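Long-range contacts in tubulin-like protein CetZ2 (Haloferax volcanii, PDB 4B45), which binds GTP, has GTPase activity and takes part in the control of archaeal cell shape as a tubulin-like cytoskeletal protein: residues R249-G254 and R287-E292; D264-V269 and V314-V319. All coordinates share one frame; numbering follows the deposited sequence.

Interaction 1: R249-G254 and R287-E292; sequences RAVLTG and RWVEDE
V251 and L252 meet W288, V289 and E292 in an apolar helix-to-helix contact within the C-terminal domain of this tubulin/FtsZ-like fold. Helices 240-252 and 279-293 lie next to each other on one side of the domain's sheet. No hydrogen bond joins the two segments. The backbones come nearest at V251 and V289, whose CA atoms are 7.8 Å apart.

The benzene end of the W288 indole does most of the touching, and it is met at its edge. V251 CB lies in the plane of the ring, and V251 CG2 sits 3.8 Å from W288 CZ3. L252 CD1 reaches the neighbouring corner, 4.0 Å from W288 CH2. With CG anti to the backbone N (chi1 -178°), the indole extends toward helix 240-252. One face of the ring is covered from within its own helix by E292 CB, 3.8 Å above the plane of the W288 ring and displaced from the ring centre. Without the indole, as with an alanine here, V251 and L252 would probably face a gap and E292 CB would lose the ring it lies over.

V289 completes the buried side. E292 bends at chi2 (57°) and sends its carboxylate past L252. E292 OE2 is hydrogen-bonded to S261 OG in the loop that follows helix 240-252. E292 OE2 also lies 4.0 Å from L252 CD2. Deeper in the contact, V251 CG2 also reaches V289, its methyl 4.1 Å from V289 CG2.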
loop_
_atom_site.group_PDB
_atom_site.type_symbol
_atom_site.label_atom_id
_atom_site.label_comp_id
_atom_site.label_asym_id
_atom_site.label_seq_id
_atom_site.Cartn_x
_atom_site.Cartn_y
_atom_site.Cartn_z
ATOM N N ARG A 249 2.317 -7.506 -17.312
ATOM C CA ARG A 249 1.367 -6.428 -17.068
ATOM C C ARG A 249 1.502 -5.891 -15.654
ATOM O O ARG A 249 1.468 -4.679 -15.453
ATOM C CB ARG A 249 -0.072 -6.873 -17.337
ATOM C CG ARG A 249 -0.401 -7.008 -18.820
ATOM C CD ARG A 249 -1.877 -6.810 -19.059
ATOM N NE ARG A 249 -2.690 -7.497 -18.059
ATOM C CZ ARG A 249 -3.153 -8.736 -18.193
ATOM N NH1 ARG A 249 -2.881 -9.436 -19.289
ATOM N NH2 ARG A 249 -3.890 -9.276 -17.229
ATOM N N ALA A 250 1.672 -6.796 -14.686
ATOM C CA ALA A 250 1.799 -6.418 -13.282
ATOM C C ALA A 250 2.974 -5.465 -13.085
ATOM O O ALA A 250 2.875 -4.481 -12.353
ATOM C CB ALA A 250 1.951 -7.658 -12.396
ATOM N N VAL A 251 4.072 -5.756 -13.769
ATOM C CA VAL A 251 5.283 -4.940 -13.691
ATOM C C VAL A 251 5.201 -3.656 -14.526
ATOM O O VAL A 251 5.723 -2.625 -14.126
ATOM C CB VAL A 251 6.515 -5.752 -14.146
ATOM C CG1 VAL A 251 7.769 -4.890 -14.143
ATOM C CG2 VAL A 251 6.693 -7.007 -13.272
ATOM N N LEU A 252 4.548 -3.714 -15.685
ATOM C CA LEU A 252 4.567 -2.575 -16.614
ATOM C C LEU A 252 3.319 -1.680 -16.579
ATOM O O LEU A 252 3.446 -0.452 -16.590
ATOM C CB LEU A 252 4.864 -3.034 -18.042
ATOM C CG LEU A 252 6.170 -3.820 -18.235
ATOM C CD1 LEU A 252 6.215 -4.461 -19.614
ATOM C CD2 LEU A 252 7.415 -2.955 -18.017
ATOM N N THR A 253 2.125 -2.269 -16.533
ATOM C CA THR A 253 0.906 -1.456 -16.478
ATOM C C THR A 253 0.159 -1.491 -15.146
ATOM O O THR A 253 -0.517 -0.528 -14.791
ATOM C CB THR A 253 -0.112 -1.809 -17.599
ATOM O OG1 THR A 253 -0.706 -3.089 -17.350
ATOM C CG2 THR A 253 0.550 -1.821 -18.945
ATOM N N GLY A 254 0.257 -2.591 -14.417
ATOM C CA GLY A 254 -0.639 -2.806 -13.290
ATOM C C GLY A 254 -0.074 -2.411 -11.944
ATOM O O GLY A 254 -0.537 -2.877 -10.905
ATOM N N ARG A 287 12.229 -15.158 -14.311
ATOM C CA ARG A 287 13.462 -14.827 -15.011
ATOM C C ARG A 287 13.273 -13.526 -15.786
ATOM O O ARG A 287 14.152 -12.658 -15.795
ATOM C CB ARG A 287 13.886 -15.970 -15.945
ATOM C CG ARG A 287 15.033 -15.620 -16.876
ATOM C CD ARG A 287 15.595 -16.875 -17.535
ATOM N NE ARG A 287 16.274 -16.601 -18.801
ATOM C CZ ARG A 287 15.743 -16.820 -20.003
ATOM N NH1 ARG A 287 14.519 -17.322 -20.117
ATOM N NH2 ARG A 287 16.438 -16.534 -21.098
ATOM N N TRP A 288 12.117 -13.397 -16.435
ATOM C CA TRP A 288 11.764 -12.143 -17.094
ATOM C C TRP A 288 11.788 -10.921 -16.153
ATOM O O TRP A 288 12.279 -9.855 -16.535
ATOM C CB TRP A 288 10.394 -12.227 -17.777
ATOM C CG TRP A 288 10.087 -10.939 -18.483
ATOM C CD1 TRP A 288 10.464 -10.588 -19.743
ATOM C CD2 TRP A 288 9.390 -9.814 -17.944
ATOM N NE1 TRP A 288 10.034 -9.315 -20.029
ATOM C CE2 TRP A 288 9.368 -8.819 -18.945
ATOM C CE3 TRP A 288 8.770 -9.553 -16.718
ATOM C CZ2 TRP A 288 8.749 -7.577 -18.760
ATOM C CZ3 TRP A 288 8.155 -8.320 -16.532
ATOM C CH2 TRP A 288 8.150 -7.349 -17.549
ATOM N N VAL A 289 11.238 -11.068 -14.948
ATOM C CA VAL A 289 11.249 -9.971 -13.970
ATOM C C VAL A 289 12.688 -9.591 -13.654
ATOM O O VAL A 289 13.013 -8.418 -13.593
ATOM C CB VAL A 289 10.479 -10.321 -12.664
ATOM C CG1 VAL A 289 10.721 -9.273 -11.579
ATOM C CG2 VAL A 289 8.984 -10.441 -12.940
ATOM N N GLU A 290 13.555 -10.594 -13.497
ATOM C CA GLU A 290 14.960 -10.346 -13.215
ATOM C C GLU A 290 15.651 -9.574 -14.346
ATOM O O GLU A 290 16.481 -8.706 -14.085
ATOM C CB GLU A 290 15.691 -11.664 -12.925
ATOM C CG GLU A 290 17.190 -11.506 -12.708
ATOM C CD GLU A 290 17.867 -12.809 -12.324
ATOM O OE1 GLU A 290 18.077 -13.659 -13.217
ATOM O OE2 GLU A 290 18.185 -12.987 -11.129
ATOM N N ASP A 291 15.304 -9.887 -15.596
ATOM C CA ASP A 291 15.879 -9.195 -16.749
ATOM C C ASP A 291 15.337 -7.784 -16.886
ATOM O O ASP A 291 16.059 -6.868 -17.276
ATOM C CB ASP A 291 15.603 -9.950 -18.059
ATOM C CG ASP A 291 16.301 -11.302 -18.127
ATOM O OD1 ASP A 291 17.291 -11.533 -17.388
ATOM O OD2 ASP A 291 15.853 -12.139 -18.942
ATOM N N GLU A 292 14.054 -7.614 -16.592
ATOM C CA GLU A 292 13.404 -6.315 -16.729
ATOM C C GLU A 292 13.801 -5.322 -15.635
ATOM O O GLU A 292 14.002 -4.149 -15.916
ATOM C CB GLU A 292 11.879 -6.481 -16.764
ATOM C CG GLU A 292 11.094 -5.180 -16.722
ATOM C CD GLU A 292 11.449 -4.224 -17.842
ATOM O OE1 GLU A 292 11.808 -4.685 -18.950
ATOM O OE2 GLU A 292 11.369 -3.001 -17.606
#

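Interaction 2: D264-V269 and V314-V319; sequences DAALVV and VLLGGV
G317 O is approached by two successive amides of the facing chain. A265 N gives G317 O a sound bond of 3.1 Å, while D264 N makes only a weak one. D264 N also bonds to G318 O at 3.2 Å, from above that carbonyl's plane. G317 N returns a bond of 2.8 Å to A265 O. With D264 and A265 both set against G317, this is a classic beta bulge. It lies where both chains turn a corner. G318 has positive phi, and a CB there would probably clash with D264 CB.

From A266 and L267 onward the strands pair regularly, with axes at 170°. L267 and L315 form the next hydrogen-bonded pair, and both its bonds lie in the carbonyl plane. Between the two hydrogen-bonded pairs A266 faces L316, and A266 CA comes within 3.1 Å of L315 O in a CA-H...O contact.

Side chains alternate across the sheet. L267 and L315 share one face, under helix 210-217, with L267 CB 4.2 Å from L315 CB. A266, V268, V314 and L316 share the other. V268 and V314 run alongside each other in the same direction. V268 CG1, the branch anti to the backbone N (chi1 -175°), lies 4.2 Å from V314 CG2. L316 CD2 packs on A266 CB. Strand 298-304 bonds to the other edge of 263-272. This antiparallel pairing, with helices over both faces, belongs to the C-terminal domain of the tubulin/FtsZ fold.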
loop_
_atom_site.group_PDB
_atom_site.type_symbol
_atom_site.label_atom_id
_atom_site.label_comp_id
_atom_site.label_asym_id
_atom_site.label_seq_id
_atom_site.Cartn_x
_atom_site.Cartn_y
_atom_site.Cartn_z
ATOM N N ASP A 264 15.424 -2.384 -6.812
ATOM C CA ASP A 264 16.520 -3.081 -6.172
ATOM C C ASP A 264 16.125 -4.517 -5.824
ATOM O O ASP A 264 16.957 -5.417 -5.833
ATOM C CB ASP A 264 16.964 -2.311 -4.915
ATOM C CG ASP A 264 18.063 -3.029 -4.149
ATOM O OD1 ASP A 264 19.223 -3.026 -4.620
ATOM O OD2 ASP A 264 17.771 -3.598 -3.074
ATOM N N ALA A 265 14.854 -4.730 -5.512
ATOM C CA ALA A 265 14.393 -6.057 -5.126
ATOM C C ALA A 265 12.989 -6.281 -5.650
ATOM O O ALA A 265 12.263 -5.330 -5.943
ATOM C CB ALA A 265 14.419 -6.214 -3.602
ATOM N N ALA A 266 12.605 -7.542 -5.779
ATOM C CA ALA A 266 11.281 -7.856 -6.268
ATOM C C ALA A 266 10.809 -9.161 -5.675
ATOM O O ALA A 266 11.614 -10.031 -5.341
ATOM C CB ALA A 266 11.288 -7.947 -7.784
ATOM N N LEU A 267 9.495 -9.289 -5.551
ATOM C CA LEU A 267 8.882 -10.539 -5.140
ATOM C C LEU A 267 7.754 -10.882 -6.105
ATOM O O LEU A 267 6.786 -10.132 -6.259
ATOM C CB LEU A 267 8.355 -10.441 -3.710
ATOM C CG LEU A 267 7.505 -11.634 -3.301
ATOM C CD1 LEU A 267 8.377 -12.908 -3.264
ATOM C CD2 LEU A 267 6.820 -11.390 -1.969
ATOM N N VAL A 268 7.890 -12.026 -6.765
ATOM C CA VAL A 268 6.903 -12.444 -7.738
ATOM C C VAL A 268 6.039 -13.555 -7.180
ATOM O O VAL A 268 6.516 -14.652 -6.889
ATOM C CB VAL A 268 7.576 -12.950 -9.009
ATOM C CG1 VAL A 268 6.531 -13.262 -10.064
ATOM C CG2 VAL A 268 8.584 -11.922 -9.492
ATOM N N VAL A 269 4.758 -13.256 -7.034
ATOM C CA VAL A 269 3.812 -14.224 -6.524
ATOM C C VAL A 269 2.844 -14.508 -7.658
ATOM O O VAL A 269 2.231 -13.595 -8.217
ATOM C CB VAL A 269 3.070 -13.691 -5.253
ATOM C CG1 VAL A 269 2.045 -14.701 -4.729
ATOM C CG2 VAL A 269 4.060 -13.346 -4.151
ATOM N N VAL A 314 3.226 -8.667 -8.004
ATOM C CA VAL A 314 4.657 -8.371 -7.943
ATOM C C VAL A 314 4.980 -7.156 -7.083
ATOM O O VAL A 314 4.624 -6.038 -7.434
ATOM C CB VAL A 314 5.231 -8.121 -9.336
ATOM C CG1 VAL A 314 6.701 -7.784 -9.231
ATOM C CG2 VAL A 314 5.030 -9.362 -10.221
ATOM N N LEU A 315 5.677 -7.389 -5.972
ATOM C CA LEU A 315 6.143 -6.323 -5.093
ATOM C C LEU A 315 7.521 -5.891 -5.552
ATOM O O LEU A 315 8.401 -6.728 -5.746
ATOM C CB LEU A 315 6.212 -6.820 -3.638
ATOM C CG LEU A 315 6.772 -5.828 -2.605
ATOM C CD1 LEU A 315 5.892 -4.568 -2.498
ATOM C CD2 LEU A 315 6.981 -6.482 -1.223
ATOM N N LEU A 316 7.703 -4.589 -5.756
ATOM C CA LEU A 316 8.996 -4.052 -6.154
ATOM C C LEU A 316 9.527 -3.148 -5.061
ATOM O O LEU A 316 8.897 -2.146 -4.719
ATOM C CB LEU A 316 8.859 -3.263 -7.452
ATOM C CG LEU A 316 8.258 -4.053 -8.616
ATOM C CD1 LEU A 316 7.439 -3.162 -9.509
ATOM C CD2 LEU A 316 9.365 -4.723 -9.411
ATOM N N GLY A 317 10.690 -3.484 -4.520
ATOM C CA GLY A 317 11.248 -2.707 -3.429
ATOM C C GLY A 317 12.418 -1.887 -3.917
ATOM O O GLY A 317 13.124 -2.301 -4.837
ATOM N N GLY A 318 12.620 -0.715 -3.322
ATOM C CA GLY A 318 13.713 0.161 -3.727
ATOM C C GLY A 318 13.570 0.652 -5.153
ATOM O O GLY A 318 14.493 0.538 -5.957
ATOM N N VAL A 319 12.396 1.188 -5.470
ATOM C CA VAL A 319 12.113 1.691 -6.807
ATOM C C VAL A 319 12.890 2.974 -7.089
ATOM O O VAL A 319 13.019 3.833 -6.216
ATOM C CB VAL A 319 10.616 1.950 -6.955
ATOM C CG1 VAL A 319 10.309 2.657 -8.274
ATOM C CG2 VAL A 319 9.844 0.628 -6.813
#

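Interaction 1 rests directly on interaction 2, with centres about 10 Å apart. The helix pair covers the sheet face that carries A266, V268 and V314. V289 CG2 lies 3.8 Å from V268 CG2, and V289 CG1 packs on A266 CB. The other helix meets the partner strand: V251 CG2 is 4.1 Å from V314 CG1, and A250 CB is 4.1 Å from V314 CG2. In these contacts V289 meets strand 263-272, and A250 and V251 meet strand 309-319. Along the chain the segments alternate, helix 240-252, strand 263-272, helix 279-293, then strand 309-319. Both contacts lie in the C-terminal domain, away from the GTP-binding residues.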